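Local atomic coordinates of Exo-beta-1,4-mannosidase (Rhizomucor miehei, PDB entry 4LYP), a protein that probably hydrolyses terminal beta-D-mannose residues from beta-mannosides as a glycoside hydrolase family 5 enzyme, and also shows transglycosylation activity. Residues Y55-A60 against I93-V98; P109-P114 against Q170-P175; N151-S156 against D182-F187. All coordinates share one frame; numbering follows the deposited sequence. Where two conformers were deposited one is given.

Contact 1: Y55-A60 against I93-V98; sequences YLIRGA and INNLRV. With GAI (guanidine), chain D.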
loop_
_atom_site.group_PDB
_atom_site.type_symbol
_atom_site.label_atom_id
_atom_site.label_comp_id
_atom_site.label_asym_id
_atom_site.label_seq_id
_atom_site.Cartn_x
_atom_site.Cartn_y
_atom_site.Cartn_z
ATOM N N TYR A 55 -14.528 -10.733 8.372
ATOM C CA TYR A 55 -13.075 -10.546 8.354
ATOM C C TYR A 55 -12.793 -9.049 8.336
ATOM O O TYR A 55 -13.184 -8.337 7.401
ATOM C CB TYR A 55 -12.501 -11.268 7.122
ATOM C CG TYR A 55 -10.998 -11.235 7.005
ATOM C CD1 TYR A 55 -10.236 -12.051 7.871
ATOM C CD2 TYR A 55 -10.311 -10.509 6.061
ATOM C CE1 TYR A 55 -8.845 -12.087 7.797
ATOM C CE2 TYR A 55 -8.951 -10.550 5.929
ATOM C CZ TYR A 55 -8.224 -11.303 6.804
ATOM O OH TYR A 55 -6.839 -11.308 6.705
ATOM N N LEU A 56 -12.184 -8.533 9.402
ATOM C CA LEU A 56 -11.774 -7.138 9.500
ATOM C C LEU A 56 -10.278 -7.027 9.320
ATOM O O LEU A 56 -9.481 -7.894 9.666
ATOM C CB LEU A 56 -12.226 -6.521 10.823
ATOM C CG LEU A 56 -13.758 -6.310 10.955
ATOM C CD1 LEU A 56 -14.091 -5.822 12.346
ATOM C CD2 LEU A 56 -14.255 -5.225 10.029
ATOM N N ILE A 57 -9.895 -5.889 8.756
ATOM C CA ILE A 57 -8.491 -5.654 8.317
ATOM C C ILE A 57 -7.665 -4.954 9.401
ATOM O O ILE A 57 -7.769 -3.735 9.607
ATOM C CB ILE A 57 -8.480 -4.827 6.990
ATOM C CG1 ILE A 57 -9.356 -5.501 5.903
ATOM C CG2 ILE A 57 -7.037 -4.610 6.543
ATOM C CD1 ILE A 57 -8.991 -6.973 5.572
ATOM N N ARG A 58 -6.869 -5.782 10.081
ATOM C CA ARG A 58 -5.918 -5.313 11.088
ATOM C C ARG A 58 -4.591 -5.126 10.372
ATOM O O ARG A 58 -3.709 -6.006 10.421
ATOM C CB ARG A 58 -5.814 -6.359 12.211
ATOM C CG ARG A 58 -7.079 -6.458 13.056
ATOM C CD ARG A 58 -6.972 -7.628 14.044
ATOM N NE ARG A 58 -7.203 -8.932 13.420
ATOM C CZ ARG A 58 -6.523 -10.061 13.703
ATOM N NH1 ARG A 58 -5.399 -10.051 14.403
ATOM N NH2 ARG A 58 -7.011 -11.220 13.246
ATOM N N GLY A 59 -4.474 -4.050 9.580
ATOM C CA GLY A 59 -3.491 -4.046 8.532
ATOM C C GLY A 59 -2.306 -3.144 8.760
ATOM O O GLY A 59 -2.288 -2.200 9.569
ATOM N N ALA A 60 -1.292 -3.439 7.932
ATOM C CA ALA A 60 -0.107 -2.537 7.802
ATOM C C ALA A 60 0.302 -2.459 6.337
ATOM O O ALA A 60 -0.015 -3.391 5.554
ATOM C CB ALA A 60 1.093 -3.065 8.597
ATOM N N ILE A 93 -1.362 -7.777 13.688
ATOM C CA ILE A 93 -1.642 -7.504 12.260
ATOM C C ILE A 93 -2.047 -8.814 11.588
ATOM O O ILE A 93 -1.366 -9.847 11.703
ATOM C CB ILE A 93 -0.421 -6.794 11.622
ATOM C CG1 ILE A 93 -0.304 -5.338 12.174
ATOM C CG2 ILE A 93 -0.356 -6.958 10.114
ATOM C CD1 ILE A 93 1.118 -4.760 12.094
ATOM N N ASN A 94 -3.095 -8.721 10.759
ATOM C CA ASN A 94 -3.554 -9.869 9.974
ATOM C C ASN A 94 -3.448 -9.632 8.456
ATOM O O ASN A 94 -3.824 -10.540 7.687
ATOM C CB ASN A 94 -4.954 -10.343 10.325
ATOM C CG ASN A 94 -6.038 -9.424 9.807
ATOM O OD1 ASN A 94 -5.746 -8.271 9.393
ATOM N ND2 ASN A 94 -7.281 -9.842 9.888
ATOM N N ASN A 95 -2.970 -8.475 8.001
ATOM C CA ASN A 95 -3.063 -8.119 6.606
ATOM C C ASN A 95 -1.945 -7.158 6.260
ATOM O O ASN A 95 -1.738 -6.161 6.963
ATOM C CB ASN A 95 -4.443 -7.424 6.323
ATOM C CG ASN A 95 -4.648 -7.057 4.866
ATOM O OD1 ASN A 95 -4.466 -5.886 4.487
ATOM N ND2 ASN A 95 -5.009 -8.027 4.044
ATOM N N LEU A 96 -1.152 -7.530 5.217
ATOM C CA LEU A 96 -0.101 -6.619 4.723
ATOM C C LEU A 96 -0.435 -6.222 3.286
ATOM O O LEU A 96 -0.719 -7.058 2.432
ATOM C CB LEU A 96 1.291 -7.265 4.711
ATOM C CG LEU A 96 1.747 -7.794 6.088
ATOM C CD1 LEU A 96 3.143 -8.381 5.929
ATOM C CD2 LEU A 96 1.771 -6.680 7.163
ATOM N N ARG A 97 -0.403 -4.906 3.058
ATOM C CA ARG A 97 -0.423 -4.355 1.686
ATOM C C ARG A 97 1.019 -4.312 1.223
ATOM O O ARG A 97 1.856 -3.677 1.869
ATOM C CB ARG A 97 -1.130 -3.005 1.685
ATOM C CG ARG A 97 -1.166 -2.385 0.303
ATOM C CD ARG A 97 -2.195 -1.273 0.267
ATOM N NE ARG A 97 -2.156 -0.529 -1.013
ATOM C CZ ARG A 97 -1.580 0.646 -1.226
ATOM N NH1 ARG A 97 -0.799 1.201 -0.308
ATOM N NH2 ARG A 97 -1.722 1.223 -2.418
ATOM N N VAL A 98 1.308 -5.022 0.148
ATOM C CA VAL A 98 2.660 -5.257 -0.304
ATOM C C VAL A 98 2.771 -4.822 -1.777
ATOM O O VAL A 98 1.791 -4.716 -2.477
ATOM C CB VAL A 98 3.127 -6.710 -0.074
ATOM C CG1 VAL A 98 2.972 -7.058 1.398
ATOM C CG2 VAL A 98 2.404 -7.668 -0.974
HETATM C C GAI D . -17.737 -6.953 8.635
HETATM N N1 GAI D . -18.831 -7.879 8.901
HETATM N N2 GAI D . -17.595 -5.686 7.976
HETATM N N3 GAI D . -16.561 -7.347 8.970
HETATM O O HOH W 1 -9.094 -11.782 11.338
#

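Contact 2: P109-P114 against Q170-P175; sequences PYRMRP and QTIPYP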
loop_
_atom_site.group_PDB
_atom_site.type_symbol
_atom_site.label_atom_id
_atom_site.label_comp_id
_atom_site.label_asym_id
_atom_site.label_seq_id
_atom_site.Cartn_x
_atom_site.Cartn_y
_atom_site.Cartn_z
ATOM N N PRO A 109 17.353 7.235 -10.091
ATOM C CA PRO A 109 17.166 7.726 -8.707
ATOM C C PRO A 109 15.747 7.506 -8.271
ATOM O O PRO A 109 14.812 7.289 -9.062
ATOM C CB PRO A 109 17.501 9.214 -8.853
ATOM C CG PRO A 109 17.034 9.563 -10.284
ATOM C CD PRO A 109 17.380 8.342 -11.087
ATOM N N TYR A 110 15.525 7.603 -6.963
ATOM C CA TYR A 110 14.208 7.704 -6.338
ATOM C C TYR A 110 13.419 6.403 -6.378
ATOM O O TYR A 110 12.186 6.448 -6.147
ATOM C CB TYR A 110 13.353 8.861 -6.905
ATOM C CG TYR A 110 14.116 10.155 -7.060
ATOM C CD1 TYR A 110 14.802 10.739 -5.995
ATOM C CD2 TYR A 110 14.234 10.709 -8.319
ATOM C CE1 TYR A 110 15.579 11.895 -6.182
ATOM C CE2 TYR A 110 14.977 11.882 -8.551
ATOM C CZ TYR A 110 15.657 12.431 -7.511
ATOM O OH TYR A 110 16.435 13.552 -7.695
ATOM N N ARG A 111 14.026 5.232 -6.618
ATOM C CA ARG A 111 13.246 4.023 -6.742
ATOM C C ARG A 111 13.932 2.817 -6.117
ATOM O O ARG A 111 15.166 2.724 -5.918
ATOM C CB ARG A 111 12.852 3.663 -8.196
ATOM C CG ARG A 111 14.062 3.347 -9.126
ATOM C CD ARG A 111 13.622 2.903 -10.496
ATOM N NE ARG A 111 13.023 3.991 -11.225
ATOM C CZ ARG A 111 12.691 3.919 -12.537
ATOM N NH1 ARG A 111 12.291 4.996 -13.158
ATOM N NH2 ARG A 111 12.736 2.725 -13.126
ATOM N N MET A 112 13.126 1.791 -5.847
ATOM C CA MET A 112 13.586 0.532 -5.307
ATOM C C MET A 112 14.621 -0.089 -6.201
ATOM O O MET A 112 14.450 -0.172 -7.420
ATOM C CB MET A 112 12.389 -0.412 -5.269
ATOM C CG MET A 112 11.294 0.062 -4.261
ATOM S SD MET A 112 9.591 -0.495 -4.653
ATOM C CE MET A 112 9.654 -2.264 -4.379
ATOM N N ARG A 113 15.697 -0.577 -5.603
ATOM C CA ARG A 113 16.780 -1.201 -6.336
ATOM C C ARG A 113 17.269 -2.418 -5.528
ATOM O O ARG A 113 17.439 -2.310 -4.308
ATOM C CB ARG A 113 17.970 -0.208 -6.527
ATOM C CG ARG A 113 19.032 -0.715 -7.499
ATOM C CD ARG A 113 20.251 0.169 -7.563
ATOM N NE ARG A 113 19.960 1.483 -8.093
ATOM C CZ ARG A 113 20.157 2.689 -7.572
ATOM N NH1 ARG A 113 20.638 2.794 -6.349
ATOM N NH2 ARG A 113 19.900 3.800 -8.316
ATOM N N PRO A 114 17.579 -3.541 -6.168
ATOM C CA PRO A 114 17.345 -3.779 -7.593
ATOM C C PRO A 114 15.824 -3.958 -7.876
ATOM O O PRO A 114 15.069 -4.424 -6.983
ATOM C CB PRO A 114 18.138 -5.095 -7.867
ATOM C CG PRO A 114 18.104 -5.818 -6.520
ATOM C CD PRO A 114 18.081 -4.747 -5.464
ATOM N N GLN A 170 14.194 7.732 -21.651
ATOM C CA GLN A 170 14.363 7.404 -20.283
ATOM C C GLN A 170 14.482 8.629 -19.351
ATOM O O GLN A 170 14.593 8.434 -18.106
ATOM C CB GLN A 170 15.588 6.466 -20.155
ATOM C CG GLN A 170 15.798 5.885 -18.718
ATOM C CD GLN A 170 14.578 5.159 -18.189
ATOM O OE1 GLN A 170 14.122 4.148 -18.819
ATOM N NE2 GLN A 170 14.055 5.592 -17.040
ATOM N N THR A 171 14.463 9.865 -19.878
ATOM C CA THR A 171 14.553 11.056 -19.033
ATOM C C THR A 171 13.187 11.421 -18.470
ATOM O O THR A 171 12.440 12.221 -18.939
ATOM C CB THR A 171 15.158 12.220 -19.808
ATOM O OG1 THR A 171 16.406 11.812 -20.383
ATOM C CG2 THR A 171 15.423 13.415 -18.902
ATOM N N ILE A 172 12.876 10.795 -17.378
ATOM C CA ILE A 172 11.544 10.997 -16.743
ATOM C C ILE A 172 11.630 12.316 -15.954
ATOM O O ILE A 172 12.590 12.504 -15.206
ATOM C CB ILE A 172 11.257 9.808 -15.853
ATOM C CG1 ILE A 172 11.119 8.526 -16.669
ATOM C CG2 ILE A 172 10.019 10.027 -14.987
ATOM C CD1 ILE A 172 10.962 7.291 -15.787
ATOM N N PRO A 173 10.594 13.162 -16.016
ATOM C CA PRO A 173 10.650 14.445 -15.279
ATOM C C PRO A 173 10.244 14.179 -13.814
ATOM O O PRO A 173 9.121 14.529 -13.365
ATOM C CB PRO A 173 9.599 15.269 -16.039
ATOM C CG PRO A 173 8.575 14.253 -16.517
ATOM C CD PRO A 173 9.453 13.094 -16.964
ATOM N N TYR A 174 11.180 13.626 -13.038
ATOM C CA TYR A 174 10.894 13.379 -11.634
ATOM C C TYR A 174 10.593 14.720 -10.966
ATOM O O TYR A 174 11.189 15.765 -11.274
ATOM C CB TYR A 174 12.137 12.732 -10.952
ATOM C CG TYR A 174 12.502 11.388 -11.516
ATOM C CD1 TYR A 174 11.534 10.334 -11.524
ATOM C CD2 TYR A 174 13.743 11.132 -12.107
ATOM C CE1 TYR A 174 11.854 9.092 -12.043
ATOM C CE2 TYR A 174 14.097 9.920 -12.649
ATOM C CZ TYR A 174 13.126 8.893 -12.609
ATOM O OH TYR A 174 13.405 7.652 -13.115
ATOM N N PRO A 175 9.661 14.702 -9.993
ATOM C CA PRO A 175 9.151 16.028 -9.406
ATOM C C PRO A 175 10.078 16.507 -8.280
ATOM O O PRO A 175 9.776 16.490 -7.111
ATOM C CB PRO A 175 7.745 15.643 -8.925
ATOM C CG PRO A 175 7.881 14.205 -8.573
ATOM C CD PRO A 175 8.801 13.593 -9.620
#

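Contact 3: N151-S156 against D182-F187; sequences NFWQWS and DEFTQF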
loop_
_atom_site.group_PDB
_atom_site.type_symbol
_atom_site.label_atom_id
_atom_site.label_comp_id
_atom_site.label_asym_id
_atom_site.label_seq_id
_atom_site.Cartn_x
_atom_site.Cartn_y
_atom_site.Cartn_z
ATOM N N ASN A 151 2.157 1.098 -9.932
ATOM C CA ASN A 151 2.303 2.313 -9.105
ATOM C C ASN A 151 2.211 3.502 -9.998
ATOM O O ASN A 151 2.939 3.559 -11.006
ATOM C CB ASN A 151 3.655 2.281 -8.393
ATOM C CG ASN A 151 3.837 3.329 -7.314
ATOM O OD1 ASN A 151 2.936 4.125 -6.992
ATOM N ND2 ASN A 151 4.998 3.272 -6.702
ATOM N N PHE A 152 1.352 4.454 -9.723
ATOM C CA PHE A 152 1.394 5.700 -10.479
ATOM C C PHE A 152 2.760 6.356 -10.266
ATOM O O PHE A 152 3.277 6.995 -11.217
ATOM C CB PHE A 152 0.251 6.611 -10.061
ATOM C CG PHE A 152 0.185 7.825 -10.939
ATOM C CD1 PHE A 152 -0.480 7.756 -12.172
ATOM C CD2 PHE A 152 0.868 9.017 -10.604
ATOM C CE1 PHE A 152 -0.497 8.832 -13.029
ATOM C CE2 PHE A 152 0.845 10.118 -11.485
ATOM C CZ PHE A 152 0.150 9.998 -12.703
ATOM N N TRP A 153 3.248 6.339 -9.030
ATOM C CA TRP A 153 4.388 7.134 -8.641
ATOM C C TRP A 153 5.705 6.480 -8.974
ATOM O O TRP A 153 5.823 5.307 -9.405
ATOM C CB TRP A 153 4.286 7.515 -7.152
ATOM C CG TRP A 153 3.024 8.247 -6.881
ATOM C CD1 TRP A 153 1.941 7.780 -6.170
ATOM C CD2 TRP A 153 2.636 9.553 -7.347
ATOM N NE1 TRP A 153 0.901 8.705 -6.194
ATOM C CE2 TRP A 153 1.318 9.804 -6.904
ATOM C CE3 TRP A 153 3.294 10.535 -8.147
ATOM C CZ2 TRP A 153 0.636 10.977 -7.217
ATOM C CZ3 TRP A 153 2.583 11.681 -8.478
ATOM C CH2 TRP A 153 1.270 11.917 -8.017
ATOM N N GLN A 154 6.779 7.251 -8.722
ATOM C CA GLN A 154 8.111 6.943 -9.280
ATOM C C GLN A 154 8.951 6.038 -8.434
ATOM O O GLN A 154 10.021 5.587 -8.879
ATOM C CB GLN A 154 8.873 8.258 -9.540
ATOM C CG GLN A 154 9.338 9.058 -8.301
ATOM C CD GLN A 154 8.283 9.987 -7.695
ATOM O OE1 GLN A 154 7.063 9.756 -7.745
ATOM N NE2 GLN A 154 8.778 11.079 -7.076
ATOM N N TRP A 155 8.522 5.702 -7.210
ATOM C CA TRP A 155 9.399 4.992 -6.243
ATOM C C TRP A 155 9.541 3.547 -6.493
ATOM O O TRP A 155 10.387 2.879 -5.895
ATOM C CB TRP A 155 8.984 5.333 -4.839
ATOM C CG TRP A 155 7.548 5.072 -4.460
ATOM C CD1 TRP A 155 6.509 6.002 -4.406
ATOM C CD2 TRP A 155 7.007 3.785 -3.966
ATOM N NE1 TRP A 155 5.380 5.389 -3.935
ATOM C CE2 TRP A 155 5.636 4.055 -3.628
ATOM C CE3 TRP A 155 7.500 2.504 -3.795
ATOM C CZ2 TRP A 155 4.788 3.080 -3.115
ATOM C CZ3 TRP A 155 6.671 1.555 -3.267
ATOM C CH2 TRP A 155 5.305 1.830 -2.925
ATOM N N SER A 156 8.760 3.002 -7.452
ATOM C CA SER A 156 8.951 1.652 -7.940
ATOM C C SER A 156 9.114 1.680 -9.472
ATOM O O SER A 156 8.838 0.679 -10.154
ATOM C CB SER A 156 7.798 0.740 -7.511
ATOM O OG SER A 156 6.578 1.256 -8.022
ATOM N N ASP A 182 2.601 18.276 -10.818
ATOM C CA ASP A 182 1.674 18.383 -11.973
ATOM C C ASP A 182 2.325 17.945 -13.330
ATOM O O ASP A 182 1.726 17.200 -14.140
ATOM C CB ASP A 182 1.024 19.839 -12.054
ATOM N N GLU A 183 3.562 18.408 -13.543
ATOM C CA GLU A 183 4.398 18.097 -14.724
ATOM C C GLU A 183 4.651 16.549 -14.759
ATOM O O GLU A 183 4.416 15.855 -15.775
ATOM C CB GLU A 183 5.753 18.810 -14.801
ATOM C CG GLU A 183 6.473 18.401 -16.097
ATOM C CD GLU A 183 7.774 19.136 -16.377
ATOM O OE1 GLU A 183 8.066 20.181 -15.730
ATOM O OE2 GLU A 183 8.536 18.668 -17.272
ATOM N N PHE A 184 5.091 15.976 -13.621
ATOM C CA PHE A 184 5.291 14.537 -13.551
ATOM C C PHE A 184 3.961 13.819 -13.813
ATOM O O PHE A 184 3.928 12.800 -14.538
ATOM C CB PHE A 184 5.863 14.132 -12.189
ATOM C CG PHE A 184 5.947 12.644 -12.032
ATOM C CD1 PHE A 184 7.034 11.975 -12.591
ATOM C CD2 PHE A 184 4.940 11.936 -11.463
ATOM C CE1 PHE A 184 7.085 10.578 -12.553
ATOM C CE2 PHE A 184 4.979 10.524 -11.398
ATOM C CZ PHE A 184 6.018 9.881 -11.974
ATOM N N THR A 185 2.855 14.256 -13.167
ATOM C CA THR A 185 1.574 13.611 -13.315
ATOM C C THR A 185 1.124 13.575 -14.755
ATOM O O THR A 185 0.657 12.571 -15.197
ATOM C CB THR A 185 0.479 14.246 -12.397
ATOM O OG1 THR A 185 0.841 14.083 -11.033
ATOM C CG2 THR A 185 -0.896 13.640 -12.608
ATOM N N GLN A 186 1.266 14.669 -15.494
ATOM C CA GLN A 186 0.842 14.665 -16.920
ATOM C C GLN A 186 1.680 13.692 -17.716
ATOM O O GLN A 186 1.176 12.996 -18.623
ATOM C CB GLN A 186 1.007 16.097 -17.514
ATOM C CG GLN A 186 -0.052 17.062 -17.060
ATOM C CD GLN A 186 -0.263 18.258 -17.940
ATOM O OE1 GLN A 186 -0.524 19.316 -17.436
ATOM N NE2 GLN A 186 -0.248 18.079 -19.277
ATOM N N PHE A 187 2.967 13.542 -17.352
ATOM C CA PHE A 187 3.884 12.640 -18.051
ATOM C C PHE A 187 3.399 11.192 -17.802
ATOM O O PHE A 187 3.208 10.420 -18.759
ATOM C CB PHE A 187 5.303 12.802 -17.535
ATOM C CG PHE A 187 6.284 11.891 -18.188
ATOM C CD1 PHE A 187 6.515 10.627 -17.636
ATOM C CD2 PHE A 187 7.096 12.348 -19.241
ATOM C CE1 PHE A 187 7.434 9.715 -18.226
ATOM C CE2 PHE A 187 8.089 11.515 -19.746
ATOM C CZ PHE A 187 8.237 10.172 -19.280
#

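Contact 1: Y55-A60 against I93-V98
N94 pushes its side-chain amide into the start of strand 57-60 and is bonded there on both ends. ND2 donates to L56 O at 2.9 Å, close to the amide plane and nearly in line with the C=O. OD1 accepts from R58 N at 2.8 Å, with the donor 37° out of the carbonyl plane. The chi1 of 74° sets CG between the backbone N and the carbonyl carbon, which turns the amide toward the other strand. The backbone adds N94 N to R58 O. The amide thus bridges the two chains just before regular pairing begins. From there the short strand segments 57-60 and 95-98 run in the same sense with their axes 41° apart, with bridges G59 to N95 and A60 to L96. A60 N bonds N95 O, and R97 N bonds A60 O at 2.9 Å.

This part is tight and buried. A60 CB lies 3.9 Å from both I93 CD1 and L96 CD2, and M88 of helix 78-90 covers them. I57 CG2 meets N95 OD1 at 3.5 Å; that amide is held by T144 and N388.

The R58 end is looser and partly exposed. The R58 guanidinium lies with one face over N94 CB, while NH1 bonds G92 O. A water accepts from R58 NH2 and, at 3.0 Å, from N94 ND2. Well apart from R58, the buried L56 has its CD2 3.3 Å from N3 of a bound guanidine.

The R97 guanidinium forms a salt bridge with E337 and hydrogen bonds with N237 and Q234. Parallel neighbours joined through helix 78-90 form a right-handed beta-alpha-beta crossover of the TIM barrel.

Contact 2: P109-P114 against Q170-P175
Neither P109-P114 nor Q170-P175 is a regular helix or strand. Their closest CA atoms, those of Y110 and Y174, are 8.4 Å apart, so side chains make the contact. Y110 has a positive phi of 72°. The other loop folds through two inverse gamma turns, centred on T171 and P173.

Y174 is the residue in the middle of the contact, touched by P109, Y110 and R111. Y110 brings its ring edge to one face of the Y174 ring in an offset edge-to-face pair. The centroids are 5.4 Å apart and the planes 74° apart, with Y110 CD2 3.7 Å from Y174 CG. I172 O lies over the opposite face of Y174, near the rim. P109 CG packs against Y174 CE2 at 3.8 Å.

R111 crosses the end of the same ring with its guanidinium almost perpendicular to it. NH1 makes a weak hydrogen bond of 2.9 Å to Y174 OH, and I172 CD1 sits at the guanidinium edge, 3.7 Å from NH1. The stronger partners lie outside: E103 O and Q161 for R111, and Q108 for Y174 OH. The guanidinium is therefore fixed by several carbonyl and amide oxygens.

This is loop-to-loop packing in a TIM-barrel enzyme, joining the long excursions after strands 95-99 and 144-148.

Contact 3: N151-S156 against D182-F187
The loop N151-S156 passes beside one side of helix 181-193, and the nearest CA atoms, of F152 and T185, are 8.4 Å apart. Side chains fill the gap, with F184 and T185 facing three consecutive loop residues.

F184 reaches in from the helix. Its CG is anti to the backbone N (chi1 174°), which carries the ring to the loop. Its CE2 meets W153 CE3 at 3.7 Å. The two rings touch rim to rim, with planes 25° apart, and neither covers the other's face. F152 O lies at the edge of the F184 ring, 3.9 Å from CE2. Q154 OE1 is placed loosely over a face of that ring, and Q154 CB is 4.1 Å from F184 CZ.

T185 touches the rims of both F152 and W153. Its CG2 packs on F152 CZ at 3.8 Å, and its OG1 approaches W153 CH2 at 3.7 Å. That hydroxyl is bonded to Y181 O. Within the loop, F152 CD2 lies over the centre of a face of W153, so the indole is packed by its predecessor and by the helix. NE1 of W153 is hydrogen-bonded to E238, and W153 lines a pocket holding a bound guanidine. Q154 N is buried without a partner.

The loop leaves strand 144-148 and leads into helix 158-167, whose F159 touches F152. A188, A189 and Y192 of helix 181-193 extend the F152 packing, while M99 of strand 95-99 touches N151.

Overall arrangement
From the N terminus, strand 53-61 runs first and contact 1 pairs it with strand 95-99 after helix 78-90. It closes before the others open, on the opposite side of the chain's centre. The chain then passes 109-114, helix 125-140, strand 144-148 and the loop 151-156. Through helix 158-167 it reaches 170-175, where contact 2 closes the path from 114, and 182-187, where contact 3 closes the path from 156. Contacts 2 and 3 therefore cross. They touch where M112 N probably bonds W155 O and P173 packs on F184 and F187. Contact 1 belongs to the barrel wall. Contact 2 joins the excursions after strands 95-99 and 144-148; contact 3 ties 151-156 to helix 181-193.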